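Local structure of ATP12 ATPase (Paracoccus denitrificans, 2R31) at residues Thr99-Tyr104 with Leu179-Ala184. The protein probably acts as a chaperone in the assembly of the F1 part of ATP synthase. Sequence-based numbering, arbitrary orientation. Where two conformers were deposited one is given.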
loop_
_atom_site.group_PDB
_atom_site.type_symbol
_atom_site.label_atom_id
_atom_site.label_comp_id
_atom_site.label_asym_id
_atom_site.label_seq_id
_atom_site.Cartn_x
_atom_site.Cartn_y
_atom_site.Cartn_z
ATOM N N THR A 99 5.216 -9.444 -13.332
ATOM C CA THR A 99 5.754 -8.177 -13.764
ATOM C C THR A 99 6.432 -7.498 -12.587
ATOM O O THR A 99 6.171 -6.328 -12.277
ATOM C CB THR A 99 4.651 -7.237 -14.334
ATOM O OG1 THR A 99 3.687 -6.886 -13.322
ATOM C CG2 THR A 99 3.891 -7.821 -15.514
ATOM N N ASP A 100 7.273 -8.250 -11.856
ATOM C CA ASP A 100 7.778 -7.743 -10.610
ATOM C C ASP A 100 9.080 -6.976 -10.815
ATOM O O ASP A 100 10.011 -7.502 -11.447
ATOM C CB ASP A 100 7.981 -8.912 -9.606
ATOM C CG ASP A 100 8.010 -8.412 -8.178
ATOM O OD1 ASP A 100 9.000 -7.718 -7.806
ATOM O OD2 ASP A 100 7.028 -8.706 -7.452
ATOM N N LEU A 101 9.193 -5.787 -10.218
ATOM C CA LEU A 101 10.441 -5.030 -10.227
ATOM C C LEU A 101 11.660 -5.923 -9.956
ATOM O O LEU A 101 12.715 -5.751 -10.559
ATOM C CB LEU A 101 10.343 -3.953 -9.136
ATOM C CG LEU A 101 11.493 -2.963 -9.064
ATOM C CD1 LEU A 101 11.381 -1.916 -10.182
ATOM C CD2 LEU A 101 11.516 -2.267 -7.696
ATOM N N LEU A 102 11.528 -6.827 -8.982
ATOM C CA LEU A 102 12.676 -7.583 -8.506
ATOM C C LEU A 102 13.149 -8.622 -9.530
ATOM O O LEU A 102 14.276 -9.154 -9.382
ATOM C CB LEU A 102 12.414 -8.263 -7.189
ATOM C CG LEU A 102 11.847 -7.433 -6.050
ATOM C CD1 LEU A 102 11.974 -8.231 -4.749
ATOM C CD2 LEU A 102 12.524 -6.067 -5.882
ATOM N N SER A 103 12.318 -8.951 -10.511
ATOM C CA SER A 103 12.673 -9.918 -11.572
ATOM C C SER A 103 13.400 -9.274 -12.727
ATOM O O SER A 103 14.099 -9.983 -13.457
ATOM C CB SER A 103 11.414 -10.575 -12.176
ATOM O OG SER A 103 10.803 -11.470 -11.289
ATOM N N TYR A 104 13.274 -7.987 -12.949
ATOM C CA TYR A 104 13.723 -7.334 -14.198
ATOM C C TYR A 104 15.005 -6.571 -13.926
ATOM O O TYR A 104 14.993 -5.348 -13.642
ATOM C CB TYR A 104 12.554 -6.477 -14.815
ATOM C CG TYR A 104 11.632 -7.521 -15.399
ATOM C CD1 TYR A 104 11.907 -8.044 -16.664
ATOM C CD2 TYR A 104 10.550 -8.019 -14.729
ATOM C CE1 TYR A 104 11.117 -9.017 -17.244
ATOM C CE2 TYR A 104 9.745 -8.985 -15.269
ATOM C CZ TYR A 104 10.021 -9.486 -16.536
ATOM O OH TYR A 104 9.210 -10.472 -17.101
ATOM N N LEU A 179 5.055 -6.998 -6.408
ATOM C CA LEU A 179 4.276 -7.789 -5.455
ATOM C C LEU A 179 5.138 -8.290 -4.327
ATOM O O LEU A 179 4.668 -8.327 -3.179
ATOM C CB LEU A 179 3.598 -8.970 -6.206
ATOM C CG LEU A 179 2.746 -9.848 -5.297
ATOM C CD1 LEU A 179 1.629 -9.103 -4.635
ATOM C CD2 LEU A 179 2.189 -11.013 -6.126
ATOM N N ILE A 180 6.371 -8.722 -4.616
ATOM C CA ILE A 180 7.214 -9.247 -3.546
ATOM C C ILE A 180 7.479 -8.192 -2.475
ATOM O O ILE A 180 7.400 -8.497 -1.271
ATOM C CB ILE A 180 8.501 -9.851 -4.091
ATOM C CG1 ILE A 180 8.217 -10.987 -5.091
ATOM C CG2 ILE A 180 9.410 -10.316 -2.959
ATOM C CD1 ILE A 180 7.179 -12.037 -4.622
ATOM N N LEU A 181 7.810 -6.955 -2.872
ATOM C CA LEU A 181 8.024 -5.946 -1.845
ATOM C C LEU A 181 6.775 -5.649 -1.068
ATOM O O LEU A 181 6.816 -5.426 0.162
ATOM C CB LEU A 181 8.575 -4.645 -2.442
ATOM C CG LEU A 181 9.982 -4.717 -3.057
ATOM C CD1 LEU A 181 10.349 -3.360 -3.629
ATOM C CD2 LEU A 181 11.016 -5.178 -2.053
ATOM N N GLY A 182 5.598 -5.627 -1.712
ATOM C CA GLY A 182 4.380 -5.386 -0.969
ATOM C C GLY A 182 4.061 -6.503 0.030
ATOM O O GLY A 182 3.708 -6.240 1.186
ATOM N N LEU A 183 4.176 -7.753 -0.439
ATOM C CA LEU A 183 3.956 -8.882 0.458
ATOM C C LEU A 183 4.977 -8.894 1.596
ATOM O O LEU A 183 4.642 -9.233 2.729
ATOM C CB LEU A 183 3.977 -10.219 -0.288
ATOM C CG LEU A 183 2.811 -10.424 -1.260
ATOM C CD1 LEU A 183 3.015 -11.706 -2.034
ATOM C CD2 LEU A 183 1.483 -10.424 -0.571
ATOM N N ALA A 184 6.236 -8.530 1.309
ATOM C CA ALA A 184 7.247 -8.529 2.362
ATOM C C ALA A 184 6.918 -7.526 3.436
ATOM O O ALA A 184 7.226 -7.770 4.622
ATOM C CB ALA A 184 8.614 -8.268 1.750
#
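A buried carboxylate, that of D100, sits at the N-terminal end of helix 179-186 and accepts a backbone N-H of its first turn, that of I180. OD2 accepts from I180 N at 2.9 Å in a nearly straight bond (169°), using the lone pair on the side of OD1; L179 N lies 2.8 Å from the same oxygen. With CG anti to its own backbone N (chi1 -159°), the carboxylate reaches across to the helix. OD1 faces back into its own loop: L102 N donates to its anti lone pair at 2.9 Å, closing an Asx turn, and S178 OG, just ahead of the helix, bonds to OD1 as well. Both oxygens are therefore engaged, and the helix dipole is likely to favour the charged form. An alanine here would probably leave the I180 and L102 N-H groups and S178 OG without this partner and take the negative charge away from the helix start. Beside the polar pair, L102, in one of its two conformers, packs its two methyls onto successive helix residues: CD1 rests against I180 CG2 at 3.8 Å, while CD2 meets L181 CG at 4.0 Å. W120, L123 and I124 of helix 110-130 also touch L102, extending this apolar patch. The whole is an Asx turn, in the loop between helix 86-95 and strand 104-105, whose aspartate also accepts a first-turn N-H of a helix far along the chain.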